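Local coordinates for Lmo2125 protein (Listeria monocytogenes serovar 1/2a, PDB 5TU0) that binds maltose and, as a solute-binding lipoprotein, probably delivers it to a membrane sugar transporter, at residues K257-A271 with E334-M348. The protein carries 2 engineered substitutions. Numbering follows the deposited sequence. Where two conformers were deposited one is given.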
loop_
_atom_site.group_PDB
_atom_site.type_symbol
_atom_site.label_atom_id
_atom_site.label_comp_id
_atom_site.label_asym_id
_atom_site.label_seq_id
_atom_site.Cartn_x
_atom_site.Cartn_y
_atom_site.Cartn_z
ATOM N N LYS A 257 7.792 5.064 -12.207
ATOM C CA LYS A 257 7.430 5.885 -11.064
ATOM C C LYS A 257 6.244 6.746 -11.492
ATOM O O LYS A 257 6.041 6.986 -12.689
ATOM C CB LYS A 257 8.588 6.808 -10.657
ATOM C CG LYS A 257 8.993 7.798 -11.748
ATOM C CD LYS A 257 10.148 8.703 -11.342
ATOM C CE LYS A 257 9.715 9.793 -10.383
ATOM N NZ LYS A 257 8.788 10.780 -11.005
ATOM N N ILE A 258 5.476 7.217 -10.532
ATOM C CA ILE A 258 4.348 8.098 -10.845
ATOM C C ILE A 258 4.931 9.440 -11.366
ATOM O O ILE A 258 5.934 9.945 -10.841
ATOM C CB ILE A 258 3.431 8.315 -9.616
ATOM C CG1 ILE A 258 2.949 6.951 -9.057
ATOM C CG2 ILE A 258 2.266 9.226 -9.987
ATOM C CD1 ILE A 258 2.215 7.024 -7.734
ATOM N N PRO A 259 4.348 9.996 -12.435
ATOM C CA PRO A 259 4.926 11.237 -12.923
ATOM C C PRO A 259 4.929 12.385 -11.903
ATOM O O PRO A 259 4.076 12.452 -11.022
ATOM C CB PRO A 259 4.050 11.578 -14.145
ATOM C CG PRO A 259 3.488 10.269 -14.572
ATOM C CD PRO A 259 3.278 9.499 -13.316
ATOM N N THR A 260 5.902 13.277 -12.057
ATOM C CA THR A 260 6.075 14.451 -11.190
ATOM C C THR A 260 4.902 15.432 -11.315
ATOM O O THR A 260 4.446 15.716 -12.412
ATOM C CB THR A 260 7.409 15.143 -11.549
ATOM O OG1 THR A 260 8.485 14.198 -11.369
ATOM C CG2 THR A 260 7.652 16.406 -10.690
ATOM N N LEU A 261 4.410 15.927 -10.188
ATOM C CA LEU A 261 3.291 16.869 -10.164
ATOM C C LEU A 261 3.684 18.243 -10.713
ATOM O O LEU A 261 4.874 18.555 -10.833
ATOM C CB LEU A 261 2.750 17.005 -8.735
ATOM C CG LEU A 261 2.146 15.739 -8.102
ATOM C CD1 LEU A 261 1.929 15.886 -6.597
ATOM C CD2 LEU A 261 0.838 15.364 -8.803
ATOM N N ASN A 262 2.676 19.060 -11.039
ATOM C CA ASN A 262 2.874 20.404 -11.571
ATOM C C ASN A 262 3.639 21.378 -10.687
ATOM O O ASN A 262 4.141 22.387 -11.186
ATOM C CB ASN A 262 1.522 21.039 -11.982
ATOM C CG ASN A 262 0.894 20.337 -13.199
ATOM O OD1 ASN A 262 1.426 19.330 -13.723
ATOM N ND2 ASN A 262 -0.238 20.854 -13.632
ATOM N N ASN A 263 3.702 21.091 -9.383
ATOM C CA ASN A 263 4.483 21.925 -8.447
ATOM C C ASN A 263 5.953 21.481 -8.373
ATOM O O ASN A 263 6.737 22.029 -7.593
ATOM C CB ASN A 263 3.868 21.887 -7.036
ATOM C CG ASN A 263 3.851 20.496 -6.423
ATOM O OD1 ASN A 263 4.231 19.507 -7.049
ATOM N ND2 ASN A 263 3.391 20.415 -5.167
ATOM N N GLY A 264 6.319 20.467 -9.161
ATOM C CA GLY A 264 7.692 19.949 -9.175
ATOM C C GLY A 264 7.963 18.903 -8.111
ATOM O O GLY A 264 9.087 18.379 -8.023
ATOM N N LYS A 265 6.952 18.586 -7.311
ATOM C CA LYS A 265 7.098 17.592 -6.247
ATOM C C LYS A 265 6.573 16.243 -6.688
ATOM O O LYS A 265 5.791 16.144 -7.638
ATOM C CB LYS A 265 6.411 18.066 -4.966
ATOM C CG LYS A 265 7.009 19.357 -4.451
ATOM C CD LYS A 265 6.510 19.726 -3.070
ATOM C CE LYS A 265 7.292 20.924 -2.548
ATOM N NZ LYS A 265 7.015 21.235 -1.117
ATOM N N GLU A 266 7.040 15.203 -6.008
ATOM C CA GLU A 266 6.625 13.854 -6.308
ATOM C C GLU A 266 5.285 13.522 -5.690
ATOM O O GLU A 266 4.928 14.013 -4.617
ATOM C CB GLU A 266 7.671 12.845 -5.825
ATOM C CG GLU A 266 9.021 12.999 -6.495
ATOM C CD GLU A 266 8.917 12.887 -8.012
ATOM O OE1 GLU A 266 8.400 11.873 -8.499
ATOM O OE2 GLU A 266 9.340 13.813 -8.714
ATOM N N TYR A 267 4.528 12.691 -6.402
ATOM C CA TYR A 267 3.284 12.130 -5.896
ATOM C C TYR A 267 3.736 11.353 -4.645
ATOM O O TYR A 267 4.743 10.639 -4.700
ATOM C CB TYR A 267 2.700 11.201 -6.945
ATOM C CG TYR A 267 1.228 10.932 -6.859
ATOM C CD1 TYR A 267 0.718 9.930 -6.027
ATOM C CD2 TYR A 267 0.337 11.633 -7.658
ATOM C CE1 TYR A 267 -0.642 9.665 -5.988
ATOM C CE2 TYR A 267 -1.015 11.359 -7.629
ATOM C CZ TYR A 267 -1.499 10.379 -6.801
ATOM O OH TYR A 267 -2.860 10.139 -6.773
ATOM N N SER A 268 2.983 11.483 -3.556
ATOM C CA SER A 268 3.371 10.900 -2.268
ATOM C C SER A 268 2.337 9.918 -1.736
ATOM O O SER A 268 1.644 10.199 -0.759
ATOM C CB SER A 268 3.610 12.032 -1.281
ATOM O OG SER A 268 4.588 12.921 -1.786
ATOM N N PRO A 269 2.245 8.735 -2.368
ATOM C CA PRO A 269 1.231 7.764 -1.992
ATOM C C PRO A 269 1.512 7.085 -0.658
ATOM O O PRO A 269 2.567 7.312 -0.096
ATOM C CB PRO A 269 1.316 6.746 -3.115
ATOM C CG PRO A 269 2.759 6.745 -3.484
ATOM C CD PRO A 269 3.189 8.176 -3.352
ATOM N N PHE A 270 0.562 6.302 -0.155
ATOM C CA PHE A 270 0.791 5.533 1.074
ATOM C C PHE A 270 1.876 4.472 0.828
ATOM O O PHE A 270 1.904 3.838 -0.226
ATOM C CB PHE A 270 -0.479 4.831 1.566
ATOM C CG PHE A 270 -1.529 5.762 2.110
ATOM C CD1 PHE A 270 -1.253 6.589 3.186
ATOM C CD2 PHE A 270 -2.802 5.798 1.554
ATOM C CE1 PHE A 270 -2.217 7.447 3.692
ATOM C CE2 PHE A 270 -3.771 6.659 2.058
ATOM C CZ PHE A 270 -3.478 7.475 3.132
ATOM N N ALA A 271 2.759 4.306 1.807
ATOM C CA ALA A 271 3.814 3.287 1.765
ATOM C C ALA A 271 3.216 2.023 2.385
ATOM O O ALA A 271 3.097 1.938 3.609
ATOM C CB ALA A 271 5.023 3.746 2.567
ATOM N N GLU A 334 11.566 2.984 -6.564
ATOM C CA GLU A 334 11.734 4.413 -6.794
ATOM C C GLU A 334 10.603 5.208 -6.176
ATOM O O GLU A 334 10.844 6.189 -5.480
ATOM C CB GLU A 334 11.806 4.702 -8.301
ATOM C CG GLU A 334 12.083 6.149 -8.676
ATOM C CD GLU A 334 13.415 6.661 -8.153
ATOM O OE1 GLU A 334 14.386 5.869 -8.066
ATOM O OE2 GLU A 334 13.487 7.874 -7.846
ATOM N N GLN A 335 9.374 4.772 -6.407
ATOM C CA GLN A 335 8.218 5.496 -5.877
ATOM C C GLN A 335 8.152 5.419 -4.345
ATOM O O GLN A 335 7.760 6.376 -3.678
ATOM C CB GLN A 335 6.918 4.984 -6.491
ATOM C CG GLN A 335 5.729 5.860 -6.166
ATOM C CD GLN A 335 5.882 7.260 -6.730
ATOM O OE1 GLN A 335 6.298 7.442 -7.871
ATOM N NE2 GLN A 335 5.546 8.253 -5.930
ATOM N N TYR A 336 8.581 4.295 -3.786
ATOM C CA TYR A 336 8.531 4.116 -2.328
ATOM C C TYR A 336 9.339 5.197 -1.595
ATOM O O TYR A 336 9.008 5.564 -0.466
ATOM C CB TYR A 336 9.005 2.703 -1.954
ATOM C CG TYR A 336 8.604 2.267 -0.579
ATOM C CD1 TYR A 336 7.317 1.781 -0.332
ATOM C CD2 TYR A 336 9.502 2.311 0.470
ATOM C CE1 TYR A 336 6.948 1.353 0.931
ATOM C CE2 TYR A 336 9.143 1.887 1.730
ATOM C CZ TYR A 336 7.866 1.422 1.953
ATOM O OH TYR A 336 7.535 1.017 3.220
ATOM N N LYS A 337 10.365 5.742 -2.257
ATOM C CA LYS A 337 11.188 6.818 -1.682
ATOM C C LYS A 337 10.329 8.021 -1.307
ATOM O O LYS A 337 10.644 8.732 -0.362
ATOM C CB LYS A 337 12.267 7.300 -2.660
ATOM C CG LYS A 337 13.295 6.266 -3.079
ATOM C CD LYS A 337 14.190 6.851 -4.158
ATOM C CE LYS A 337 15.096 5.810 -4.773
ATOM N NZ LYS A 337 16.002 5.201 -3.767
ATOM N N ASN A 338 9.241 8.220 -2.043
ATOM C CA ASN A 338 8.340 9.351 -1.806
ATOM C C ASN A 338 7.036 8.962 -1.106
ATOM O O ASN A 338 6.171 9.807 -0.933
ATOM C CB ASN A 338 8.019 10.024 -3.151
ATOM C CG ASN A 338 9.269 10.446 -3.904
ATOM O OD1 ASN A 338 9.495 10.027 -5.037
ATOM N ND2 ASN A 338 10.092 11.231 -3.271
ATOM N N ALA A 339 6.893 7.694 -0.710
ATOM C CA ALA A 339 5.679 7.237 -0.033
ATOM C C ALA A 339 5.796 7.375 1.481
ATOM O O ALA A 339 6.882 7.168 2.038
ATOM C CB ALA A 339 5.396 5.786 -0.388
ATOM N N GLN A 340 4.684 7.724 2.138
ATOM C CA GLN A 340 4.662 7.819 3.597
ATOM C C GLN A 340 3.755 6.768 4.198
ATOM O O GLN A 340 2.745 6.412 3.606
ATOM C CB GLN A 340 4.221 9.189 4.104
ATOM C CG GLN A 340 2.907 9.708 3.568
ATOM C CD GLN A 340 3.089 10.499 2.302
ATOM O OE1 GLN A 340 3.622 10.002 1.327
ATOM N NE2 GLN A 340 2.653 11.752 2.320
ATOM N N PRO A 341 4.110 6.260 5.391
ATOM C CA PRO A 341 3.235 5.274 6.008
ATOM C C PRO A 341 1.839 5.825 6.286
ATOM O O PRO A 341 1.698 6.993 6.662
ATOM C CB PRO A 341 3.928 4.969 7.356
ATOM C CG PRO A 341 5.328 5.372 7.181
ATOM C CD PRO A 341 5.354 6.465 6.169
ATOM N N MET A 342 0.834 4.996 6.076
ATOM C CA MET A 342 -0.520 5.333 6.413
ATOM C C MET A 342 -0.547 5.335 7.943
ATOM O O MET A 342 0.063 4.461 8.551
ATOM C CB MET A 342 -1.466 4.252 5.900
ATOM C CG MET A 342 -2.936 4.477 6.226
ATOM S SD MET A 342 -4.011 3.096 5.786
ATOM C CE MET A 342 -3.713 2.973 4.020
ATOM N N PRO A 343 -1.248 6.302 8.572
ATOM C CA PRO A 343 -1.336 6.249 10.045
ATOM C C PRO A 343 -1.885 4.907 10.507
ATOM O O PRO A 343 -2.816 4.375 9.874
ATOM C CB PRO A 343 -2.325 7.380 10.376
ATOM C CG PRO A 343 -2.198 8.339 9.232
ATOM C CD PRO A 343 -1.947 7.484 8.027
ATOM N N ASN A 344 -1.299 4.347 11.571
ATOM C CA ASN A 344 -1.732 3.048 12.104
ATOM C C ASN A 344 -2.476 3.176 13.437
ATOM O O ASN A 344 -2.800 2.176 14.073
ATOM C CB ASN A 344 -0.540 2.083 12.197
ATOM C CG ASN A 344 0.520 2.538 13.181
ATOM O OD1 ASN A 344 0.365 3.540 13.892
ATOM N ND2 ASN A 344 1.619 1.819 13.207
ATOM N N ILE A 345 -2.763 4.414 13.842
ATOM C CA ILE A 345 -3.522 4.668 15.049
ATOM C C ILE A 345 -5.007 4.382 14.777
ATOM O O ILE A 345 -5.465 4.476 13.618
ATOM C CB ILE A 345 -3.292 6.101 15.594
ATOM C CG1 ILE A 345 -3.764 7.177 14.614
ATOM C CG2 ILE A 345 -1.815 6.292 15.943
ATOM C CD1 ILE A 345 -3.730 8.577 15.201
ATOM N N PRO A 346 -5.770 4.048 15.827
ATOM C CA PRO A 346 -7.189 3.689 15.671
ATOM C C PRO A 346 -8.052 4.691 14.926
ATOM O O PRO A 346 -8.928 4.293 14.136
ATOM C CB PRO A 346 -7.676 3.574 17.125
ATOM C CG PRO A 346 -6.464 3.202 17.882
ATOM C CD PRO A 346 -5.375 4.016 17.252
ATOM N N GLU A 347 -7.797 5.977 15.158
ATOM C CA GLU A 347 -8.606 7.042 14.571
ATOM C C GLU A 347 -8.595 7.064 13.026
ATOM O O GLU A 347 -9.396 7.764 12.419
ATOM C CB GLU A 347 -8.198 8.413 15.120
ATOM C CG GLU A 347 -8.475 8.644 16.616
ATOM C CD GLU A 347 -7.446 8.092 17.592
ATOM O OE1 GLU A 347 -6.504 7.350 17.198
ATOM O OE2 GLU A 347 -7.602 8.425 18.799
ATOM N N MET A 348 -7.673 6.329 12.410
ATOM C CA MET A 348 -7.594 6.255 10.941
ATOM C C MET A 348 -8.895 5.665 10.380
ATOM O O MET A 348 -9.303 5.976 9.262
ATOM C CB MET A 348 -6.389 5.406 10.501
ATOM C CG MET A 348 -6.161 5.379 8.996
ATOM S SD MET A 348 -5.763 7.004 8.323
ATOM C CE MET A 348 -6.153 6.736 6.574
HETATM O O HOH W 1 8.072 9.580 -7.105
HETATM O O HOH W 2 1.194 2.302 5.426
#
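The side-chain amide of Gln-335 lies between two parts of the 257-271 loop, near Ile-258 and Tyr-267. Its OE1 accepts a hydrogen bond from Ile-258 N (2.8 Å), the donor standing 38° above the carbonyl plane, while its NE2 lies 2.8 Å from Tyr-267 O. With CG anti to the backbone N (chi1 -170°) and the chain bent at chi2, the amide reaches between these two sites, crossing Ile-258 at about a right angle. Within the loop, Lys-257 NZ forms a salt bridge with Glu-266 OE1 at 2.8 Å, and Thr-260 OG1 donates to the other carboxylate oxygen. A water lies between Glu-266 OE1 and Asn-338 OD1, whose amide crosses the glutamate's CB and CG.

Backbone pairing follows the type I turn from Tyr-336 to Ala-339. Gln-340 N donates to Pro-269 O (3.1 Å) and Gln-340 O accepts from Ala-271 N (2.8 Å), a single parallel-type beta bridge between Phe-270 and Gln-340. It sits just before strand 272-278, which pairs with strands 64-68 and 105-121, a setting consistent with the region joining the two lobes of periplasmic-binding-protein folds. A second water links Ala-271 O to Met-342 N.

Apolar contacts flank the bridge. Met-342 lays its CE over one face of the Phe-270 ring in a CH-pi contact, 4.1 Å from the centroid, and its SD stands above the same ring at 5.0 Å from the centroid, a more distant Met-aromatic contact; the same side chain comes within about 5 Å of a bound glucose unit. Beyond the bridge, Ala-271 CB packs against Ala-339 CB and Tyr-336 CE1 (3.5 Å from the latter), the tyrosine hydroxyl being hydrogen-bonded to Asp-96.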